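Local atomic coordinates of probable ss-1,3-N-acetylglucosaminyltransferase (Staphylococcus aureus subsp. aureus N315, PDB entry 6H21), a protein that is a probable glycosyltransferase that joins a family 2 domain of the GT-A clan to a TarS-type helical linker domain. Residues C[170-175]-C[202-207]; C[195-200]-C[245-250]; C[254-259]-C[269-274]. One frame throughout, in Å; residues are numbered along the deposited sequence.

Interaction 1. Residues C[170-175]-C[202-207]; sequences YALSVL and FTIEFL
Leu172 and Thr203 mark the closest approach of the backbones, their CA atoms 5.8 Å apart, where the irregular segment 170-175 passes along one side of the helical segment 202-207. One hydrogen bond links them: Thr203 OG1 donates to Leu172 O at 2.9 Å. The hydroxyl stands above the carbonyl plane, 54° out of it, and therefore does not use a lone-pair direction. With chi1 of -60°, Thr203 turns OG1 toward this carbonyl and leaves CG2 beside the leucine, 3.8 Å from Leu172 CD2. Both leucine methyls lie near Ile204 CD1, with Leu172 CD1 at 4.1 Å from it, while Leu172 CD2 also reaches Leu207 CD1 one turn on from Thr203. Val174 CG1 touches both Thr203 OG1, at 3.5 Å, and Phe202 CD1, at 3.8 Å; the valine and phenylalanine side chains cross at about a right angle. Within the loop, Ser173 OG accepts from Leu175 N at 3.2 Å and a 160° N-H...O angle, an ST turn. Ser173 CB points away from the helix, and Ser173 and Leu175 both touch uridine-diphosphate-N-acetylglucosamine. The buried face of helix 198-207 thus backs a pocket-lining loop of a GT-A-type glycosyltransferase.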
# COMPACT_ATOMS: atom_id res chain seq x y z
N TYR C 170 -25.15 -7.69 -14.24
CA TYR C 170 -24.40 -6.96 -15.26
C TYR C 170 -25.31 -6.54 -16.42
O TYR C 170 -24.83 -6.10 -17.44
CB TYR C 170 -23.21 -7.81 -15.71
CG TYR C 170 -22.23 -8.03 -14.59
CD1 TYR C 170 -22.45 -8.99 -13.62
CD2 TYR C 170 -21.12 -7.21 -14.45
CE1 TYR C 170 -21.57 -9.16 -12.56
CE2 TYR C 170 -20.23 -7.37 -13.40
CZ TYR C 170 -20.46 -8.35 -12.45
OH TYR C 170 -19.59 -8.51 -11.41
N ALA C 171 -26.63 -6.69 -16.26
CA ALA C 171 -27.61 -6.41 -17.30
C ALA C 171 -28.89 -5.88 -16.65
O ALA C 171 -29.96 -6.47 -16.74
CB ALA C 171 -27.87 -7.67 -18.11
N LEU C 172 -28.77 -4.71 -16.02
CA LEU C 172 -29.77 -4.20 -15.13
C LEU C 172 -30.58 -3.05 -15.75
O LEU C 172 -31.36 -2.40 -15.04
CB LEU C 172 -29.06 -3.74 -13.86
CG LEU C 172 -28.60 -4.85 -12.92
CD1 LEU C 172 -27.91 -4.25 -11.71
CD2 LEU C 172 -29.75 -5.75 -12.50
N SER C 173 -30.47 -2.83 -17.06
CA SER C 173 -31.37 -1.87 -17.74
C SER C 173 -32.81 -2.40 -17.62
O SER C 173 -33.02 -3.59 -17.42
CB SER C 173 -31.01 -1.65 -19.19
OG SER C 173 -31.55 -2.67 -20.02
N VAL C 174 -33.78 -1.50 -17.79
CA VAL C 174 -35.17 -1.88 -17.80
C VAL C 174 -35.66 -2.19 -19.23
O VAL C 174 -36.88 -2.31 -19.44
CB VAL C 174 -36.04 -0.79 -17.15
CG1 VAL C 174 -35.60 -0.55 -15.71
CG2 VAL C 174 -36.02 0.50 -17.96
N LEU C 175 -34.72 -2.37 -20.18
CA LEU C 175 -35.09 -2.60 -21.58
C LEU C 175 -35.36 -4.10 -21.82
O LEU C 175 -34.61 -4.81 -22.50
CB LEU C 175 -34.00 -2.01 -22.48
CG LEU C 175 -33.62 -0.57 -22.13
CD1 LEU C 175 -32.47 -0.09 -22.99
CD2 LEU C 175 -34.82 0.38 -22.26
N PHE C 202 -34.84 -0.14 -10.08
CA PHE C 202 -36.12 -0.69 -10.52
C PHE C 202 -35.96 -2.18 -10.86
O PHE C 202 -36.73 -2.98 -10.39
CB PHE C 202 -36.68 0.10 -11.71
CG PHE C 202 -38.01 -0.40 -12.20
CD1 PHE C 202 -38.08 -1.50 -13.05
CD2 PHE C 202 -39.19 0.20 -11.80
CE1 PHE C 202 -39.31 -1.97 -13.50
CE2 PHE C 202 -40.41 -0.27 -12.24
CZ PHE C 202 -40.47 -1.36 -13.09
N THR C 203 -34.94 -2.53 -11.66
CA THR C 203 -34.73 -3.92 -12.06
C THR C 203 -34.42 -4.80 -10.84
O THR C 203 -34.97 -5.91 -10.72
CB THR C 203 -33.66 -4.05 -13.14
OG1 THR C 203 -34.06 -3.30 -14.28
CG2 THR C 203 -33.41 -5.48 -13.54
N ILE C 204 -33.58 -4.31 -9.92
CA ILE C 204 -33.25 -5.03 -8.68
C ILE C 204 -34.51 -5.23 -7.83
O ILE C 204 -34.72 -6.33 -7.31
CB ILE C 204 -32.14 -4.31 -7.89
CG1 ILE C 204 -30.81 -4.32 -8.64
CG2 ILE C 204 -32.03 -4.85 -6.47
CD1 ILE C 204 -29.91 -5.50 -8.35
N GLU C 205 -35.31 -4.16 -7.62
CA GLU C 205 -36.57 -4.25 -6.85
C GLU C 205 -37.45 -5.34 -7.47
O GLU C 205 -38.07 -6.14 -6.75
CB GLU C 205 -37.30 -2.91 -6.76
CG GLU C 205 -36.65 -1.92 -5.79
CD GLU C 205 -37.35 -0.59 -5.51
OE1 GLU C 205 -38.13 -0.11 -6.36
OE2 GLU C 205 -37.10 -0.00 -4.43
N PHE C 206 -37.50 -5.38 -8.82
CA PHE C 206 -38.29 -6.36 -9.52
C PHE C 206 -37.76 -7.77 -9.25
O PHE C 206 -38.53 -8.68 -8.93
CB PHE C 206 -38.33 -6.11 -11.02
CG PHE C 206 -39.36 -6.93 -11.74
CD1 PHE C 206 -39.07 -8.21 -12.18
CD2 PHE C 206 -40.64 -6.44 -11.96
CE1 PHE C 206 -40.02 -8.97 -12.84
CE2 PHE C 206 -41.59 -7.20 -12.61
CZ PHE C 206 -41.29 -8.47 -13.05
N LEU C 207 -36.44 -7.94 -9.42
CA LEU C 207 -35.76 -9.26 -9.25
C LEU C 207 -35.99 -9.83 -7.84
O LEU C 207 -36.19 -11.02 -7.67
CB LEU C 207 -34.25 -9.11 -9.52
CG LEU C 207 -33.84 -8.91 -10.98
CD1 LEU C 207 -32.37 -8.53 -11.07
CD2 LEU C 207 -34.13 -10.15 -11.81

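Interaction 2. Residues C[195-200]-C[245-250]; sequences KTAEDQ and FATINE. With UD1 (uridine-diphosphate-N-acetylglucosamine), chain X.
Thr247 holds its methyl CG2 anti to the backbone N and its hydroxyl beside that N (chi1 -61°), and this rotation aims the methyl at Ala197. Ala197 itself has a left-handed backbone conformation at the N-cap position, which turns its CB toward Thr247. Thr247 CG2 consequently packs on both Ala197 CB, at 3.6 Å, and Ala197 O, at 3.5 Å. Ile248 CD1 extends the apolar patch, 4.3 Å from Ala197 CB. Glu198 starts out away from helix 242-256 but bends at chi2 (-75°), and the glutamate side chain crosses that of Thr247 at about a right angle. Its OE1 stops 3.7 Å from Thr247 OG1, too far for a hydrogen bond, and is buried without a polar partner in the model. The other oxygen, OE2, accepts from Ser194 N, while Thr247 OG1 is bonded to Gln243 O in its own helix. Asp199 projects away from helix 242-256, to the ligand, where OD2 accepts from O6' of uridine-diphosphate-N-acetylglucosamine at 2.6 Å and also forms a salt bridge with Arg94. The start of helix 198-207 therefore has two uses: packing on the linker-domain helix, and supplying an acidic residue to the ligand pocket.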
# COMPACT_ATOMS: atom_id res chain seq x y z
N LYS C 195 -30.26 11.11 -10.82
CA LYS C 195 -30.11 11.14 -12.28
C LYS C 195 -29.51 9.82 -12.78
O LYS C 195 -29.64 9.51 -13.97
CB LYS C 195 -29.23 12.32 -12.70
N THR C 196 -28.88 9.05 -11.88
CA THR C 196 -28.21 7.80 -12.25
C THR C 196 -28.64 6.66 -11.30
O THR C 196 -29.08 6.88 -10.14
CB THR C 196 -26.69 7.97 -12.27
OG1 THR C 196 -26.26 8.46 -11.00
CG2 THR C 196 -26.23 8.94 -13.34
N ALA C 197 -28.52 5.44 -11.86
CA ALA C 197 -28.77 4.13 -11.20
C ALA C 197 -30.25 3.87 -10.86
O ALA C 197 -30.56 2.80 -10.30
CB ALA C 197 -27.90 4.01 -9.97
N GLU C 198 -31.18 4.77 -11.22
CA GLU C 198 -32.63 4.55 -10.93
C GLU C 198 -33.14 3.30 -11.65
O GLU C 198 -34.01 2.59 -11.14
CB GLU C 198 -33.50 5.72 -11.38
CG GLU C 198 -33.08 7.06 -10.83
CD GLU C 198 -33.42 7.27 -9.36
OE1 GLU C 198 -33.38 6.28 -8.60
OE2 GLU C 198 -33.75 8.43 -9.00
N ASP C 199 -32.63 3.07 -12.86
CA ASP C 199 -33.03 1.94 -13.68
C ASP C 199 -32.52 0.64 -13.04
O ASP C 199 -33.25 -0.34 -12.96
CB ASP C 199 -32.55 2.14 -15.13
CG ASP C 199 -33.28 3.26 -15.86
OD1 ASP C 199 -34.00 4.02 -15.20
OD2 ASP C 199 -33.13 3.35 -17.11
N GLN C 200 -31.28 0.65 -12.55
CA GLN C 200 -30.74 -0.50 -11.79
C GLN C 200 -31.65 -0.82 -10.59
O GLN C 200 -31.94 -1.98 -10.32
CB GLN C 200 -29.35 -0.18 -11.24
CG GLN C 200 -28.25 -0.12 -12.27
CD GLN C 200 -26.90 0.03 -11.59
OE1 GLN C 200 -26.45 -0.83 -10.83
NE2 GLN C 200 -26.24 1.16 -11.84
N PHE C 245 -25.25 7.82 -4.46
CA PHE C 245 -25.01 6.83 -3.40
C PHE C 245 -26.27 6.59 -2.56
O PHE C 245 -26.39 5.52 -1.98
CB PHE C 245 -23.77 7.18 -2.57
CG PHE C 245 -22.48 6.85 -3.29
CD1 PHE C 245 -22.19 5.53 -3.63
CD2 PHE C 245 -21.60 7.84 -3.68
CE1 PHE C 245 -21.03 5.21 -4.32
CE2 PHE C 245 -20.44 7.51 -4.36
CZ PHE C 245 -20.16 6.21 -4.69
N ALA C 246 -27.22 7.53 -2.55
CA ALA C 246 -28.56 7.27 -1.96
C ALA C 246 -29.31 6.20 -2.78
O ALA C 246 -30.05 5.41 -2.23
CB ALA C 246 -29.37 8.55 -1.86
N THR C 247 -29.10 6.19 -4.10
CA THR C 247 -29.72 5.20 -4.97
C THR C 247 -29.09 3.82 -4.72
O THR C 247 -29.81 2.82 -4.58
CB THR C 247 -29.66 5.62 -6.44
OG1 THR C 247 -30.39 6.85 -6.53
CG2 THR C 247 -30.28 4.61 -7.37
N ILE C 248 -27.76 3.78 -4.62
CA ILE C 248 -27.04 2.54 -4.34
C ILE C 248 -27.52 1.97 -2.99
O ILE C 248 -27.75 0.77 -2.86
CB ILE C 248 -25.51 2.74 -4.37
CG1 ILE C 248 -25.01 3.30 -5.70
CG2 ILE C 248 -24.79 1.45 -4.00
CD1 ILE C 248 -25.37 2.47 -6.90
N ASN C 249 -27.67 2.83 -1.99
CA ASN C 249 -28.19 2.43 -0.69
C ASN C 249 -29.53 1.68 -0.86
O ASN C 249 -29.75 0.69 -0.21
CB ASN C 249 -28.32 3.62 0.26
CG ASN C 249 -28.76 3.21 1.65
OD1 ASN C 249 -29.82 3.63 2.13
ND2 ASN C 249 -28.03 2.29 2.25
N GLU C 250 -30.40 2.13 -1.76
CA GLU C 250 -31.72 1.53 -1.95
C GLU C 250 -31.60 0.15 -2.61
O GLU C 250 -32.42 -0.72 -2.35
CB GLU C 250 -32.64 2.47 -2.75
CG GLU C 250 -32.95 3.77 -2.02
CD GLU C 250 -33.79 3.65 -0.75
OE1 GLU C 250 -34.70 2.80 -0.73
OE2 GLU C 250 -33.53 4.42 0.22
C1' UD1 X . -29.16 5.48 -20.85
C2' UD1 X . -28.95 3.99 -20.57
C3' UD1 X . -30.26 3.22 -20.79
C4' UD1 X . -31.37 3.86 -19.95
C5' UD1 X . -31.44 5.37 -20.15
C6' UD1 X . -32.47 6.03 -19.22
C7' UD1 X . -26.69 3.10 -21.00
C8' UD1 X . -25.76 2.54 -22.04
N2' UD1 X . -27.90 3.45 -21.42
O1' UD1 X . -29.57 5.60 -22.22
O3' UD1 X . -30.09 1.84 -20.44
O4' UD1 X . -32.61 3.27 -20.32
O5' UD1 X . -30.16 6.00 -19.97
O6' UD1 X . -32.25 5.68 -17.85
O7' UD1 X . -26.35 3.23 -19.83
N1 UD1 X . -36.12 11.11 -21.58
C2 UD1 X . -37.20 11.64 -20.84
N3 UD1 X . -37.13 12.84 -20.29
C4 UD1 X . -36.04 13.59 -20.42
C5 UD1 X . -34.95 13.11 -21.14
C6 UD1 X . -35.00 11.84 -21.72
O2 UD1 X . -38.24 10.99 -20.68
O4 UD1 X . -36.05 14.72 -19.88
C1B UD1 X . -36.29 9.77 -22.14
C2B UD1 X . -35.80 9.62 -23.57
O2' UD1 X . -36.76 10.14 -24.49
C3B UD1 X . -35.60 8.12 -23.67
C4B UD1 X . -35.21 7.71 -22.25
O4B UD1 X . -35.55 8.81 -21.38
O3B UD1 X . -36.82 7.47 -24.04
C5B UD1 X . -33.72 7.44 -22.11
O5B UD1 X . -33.00 8.48 -22.75
PA UD1 X . -31.79 8.18 -23.75
O1A UD1 X . -31.33 9.52 -24.23
O2A UD1 X . -32.10 7.05 -24.73
O3A UD1 X . -30.73 7.65 -22.70
PB UD1 X . -29.37 6.91 -23.10
O1B UD1 X . -28.24 7.72 -22.57
O2B UD1 X . -29.35 6.49 -24.57

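Interaction 3. Residues C[254-259]-C[269-274]; sequences AIYKSP and QLAGKY
Ile255, Ala271 and Leu270 carry most of the interface in a helical hairpin of the linker domain: helix 242-256 ends just beyond Ile255, a short connection follows, and helix 264-281 runs back in the opposite sense. The CA atoms of Ile255 and Ala271 are 6.7 Å apart, close enough for side chains to pack directly against the facing backbone. No hydrogen bond crosses between the segments, so the contact is apolar packing.

Ile255 works with two branches. Its CG1 lies beside the backbone N (chi1 -71°) and the chain is then extended (chi2 173°), which carries CD1 up against the facing helix backbone, 4.1 Å from Ala271 CA, with Tyr274 CB at 4.3 Å from the same methyl. The CG2 branch meets Leu270 CB at 3.9 Å and comes to 4.1 Å from Ala271 N. Ile255 and Leu270 cross obliquely, and it is the leucine CB, rather than its methyls, that makes the touch. Only the base of Tyr274 joins in; its ring leads away, and its hydroxyl is hydrogen-bonded to Gln200 OE1.

Ala271 has a single methyl to offer, and it is used on Tyr256 as well as Ile255. The short side chain is consistent with the close approach of the tyrosine ring. The methyl meets that ring obliquely, near CE2, CZ and OH. The phenol oxygen of Tyr256 is bonded to His268 ND1, three residues before Ala271 in helix 264-281, so the ring is fixed at its far end by the very helix that it packs on. At the end of helix 242-256, Ser258 N still reaches back to Ile255 O at 3.1 Å. The shortest approach between the two segments is Tyr256 CE2 to Ala271 CB, at 3.5 Å.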
# COMPACT_ATOMS: atom_id res chain seq x y z
N ALA C 254 -33.07 -3.20 -0.91
CA ALA C 254 -33.99 -4.08 -1.67
C ALA C 254 -33.54 -5.54 -1.56
O ALA C 254 -34.35 -6.44 -1.42
CB ALA C 254 -34.11 -3.66 -3.12
N ILE C 255 -32.23 -5.77 -1.62
CA ILE C 255 -31.69 -7.11 -1.51
C ILE C 255 -31.99 -7.67 -0.11
O ILE C 255 -32.47 -8.79 0.05
CB ILE C 255 -30.19 -7.11 -1.82
CG1 ILE C 255 -29.95 -6.88 -3.31
CG2 ILE C 255 -29.53 -8.39 -1.32
CD1 ILE C 255 -28.50 -6.71 -3.67
N TYR C 256 -31.72 -6.86 0.92
CA TYR C 256 -31.77 -7.35 2.29
C TYR C 256 -33.21 -7.48 2.80
O TYR C 256 -33.41 -8.15 3.82
CB TYR C 256 -30.91 -6.50 3.22
CG TYR C 256 -29.48 -6.97 3.24
CD1 TYR C 256 -29.10 -8.05 4.03
CD2 TYR C 256 -28.52 -6.38 2.44
CE1 TYR C 256 -27.79 -8.50 4.04
CE2 TYR C 256 -27.22 -6.83 2.43
CZ TYR C 256 -26.86 -7.90 3.23
OH TYR C 256 -25.57 -8.31 3.22
N LYS C 257 -34.18 -6.87 2.09
CA LYS C 257 -35.61 -7.04 2.38
C LYS C 257 -36.27 -8.03 1.42
O LYS C 257 -37.47 -8.12 1.41
CB LYS C 257 -36.42 -5.75 2.22
CG LYS C 257 -36.29 -4.73 3.34
CD LYS C 257 -36.53 -3.31 2.84
N SER C 258 -35.52 -8.74 0.57
CA SER C 258 -36.18 -9.57 -0.49
C SER C 258 -37.11 -10.62 0.14
O SER C 258 -36.64 -11.43 0.94
CB SER C 258 -35.15 -10.24 -1.35
OG SER C 258 -35.76 -11.14 -2.25
N PRO C 259 -38.42 -10.66 -0.19
CA PRO C 259 -39.27 -11.78 0.23
C PRO C 259 -39.00 -13.10 -0.51
O PRO C 259 -39.41 -14.14 -0.04
CB PRO C 259 -40.70 -11.32 -0.08
CG PRO C 259 -40.54 -10.24 -1.12
CD PRO C 259 -39.17 -9.63 -0.92
N GLN C 269 -24.76 -12.99 0.01
CA GLN C 269 -24.16 -13.41 -1.25
C GLN C 269 -24.57 -12.46 -2.37
O GLN C 269 -23.74 -12.05 -3.15
CB GLN C 269 -24.57 -14.84 -1.62
CG GLN C 269 -23.89 -15.32 -2.90
CD GLN C 269 -24.50 -16.61 -3.39
OE1 GLN C 269 -25.72 -16.75 -3.49
NE2 GLN C 269 -23.64 -17.57 -3.70
N LEU C 270 -25.87 -12.15 -2.46
CA LEU C 270 -26.35 -11.25 -3.52
C LEU C 270 -25.73 -9.85 -3.36
O LEU C 270 -25.36 -9.22 -4.34
CB LEU C 270 -27.88 -11.19 -3.45
CG LEU C 270 -28.59 -12.44 -3.95
CD1 LEU C 270 -30.05 -12.41 -3.54
CD2 LEU C 270 -28.45 -12.58 -5.46
N ALA C 271 -25.65 -9.37 -2.12
CA ALA C 271 -25.08 -8.08 -1.78
C ALA C 271 -23.59 -8.03 -2.18
O ALA C 271 -23.13 -7.03 -2.71
CB ALA C 271 -25.28 -7.83 -0.31
N GLY C 272 -22.85 -9.13 -1.92
CA GLY C 272 -21.44 -9.25 -2.31
C GLY C 272 -21.25 -9.26 -3.82
O GLY C 272 -20.30 -8.66 -4.37
N LYS C 273 -22.13 -9.98 -4.53
CA LYS C 273 -22.07 -10.00 -5.98
C LYS C 273 -22.37 -8.61 -6.54
O LYS C 273 -21.76 -8.19 -7.55
CB LYS C 273 -23.02 -11.06 -6.53
CG LYS C 273 -22.61 -12.49 -6.17
CD LYS C 273 -21.27 -12.90 -6.74
CE LYS C 273 -20.72 -14.13 -6.04
NZ LYS C 273 -19.52 -14.65 -6.73
N TYR C 274 -23.28 -7.87 -5.90
CA TYR C 274 -23.60 -6.51 -6.37
C TYR C 274 -22.38 -5.60 -6.12
O TYR C 274 -22.04 -4.77 -6.97
CB TYR C 274 -24.88 -5.92 -5.77
CG TYR C 274 -25.14 -4.57 -6.39
CD1 TYR C 274 -25.70 -4.47 -7.64
CD2 TYR C 274 -24.64 -3.42 -5.80
CE1 TYR C 274 -25.85 -3.24 -8.28
CE2 TYR C 274 -24.74 -2.19 -6.45
CZ TYR C 274 -25.35 -2.10 -7.68
OH TYR C 274 -25.44 -0.88 -8.31

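From the N terminus, the loop 170-175 comes first, and interaction 1 closes the excursion through strand 177-179 and helix 180-185 when the chain arrives at 202-207. Interaction 2 opens at 195-200, inside that span, and closes at 245-250, so the two cross, sharing helix 198-207. Interaction 3 follows in series and closes the short turn between helices 242-256 and 264-281. Direct contacts join all three: Val174 CG1 lies 3.6 Å from Asp199 O, Ile204 CG2 packs on Ala254 CB, and Ile248 CD1 packs 3.6 Å from Tyr274 OH. Helix 198-207 thus bridges the pocket loop and the linker helices.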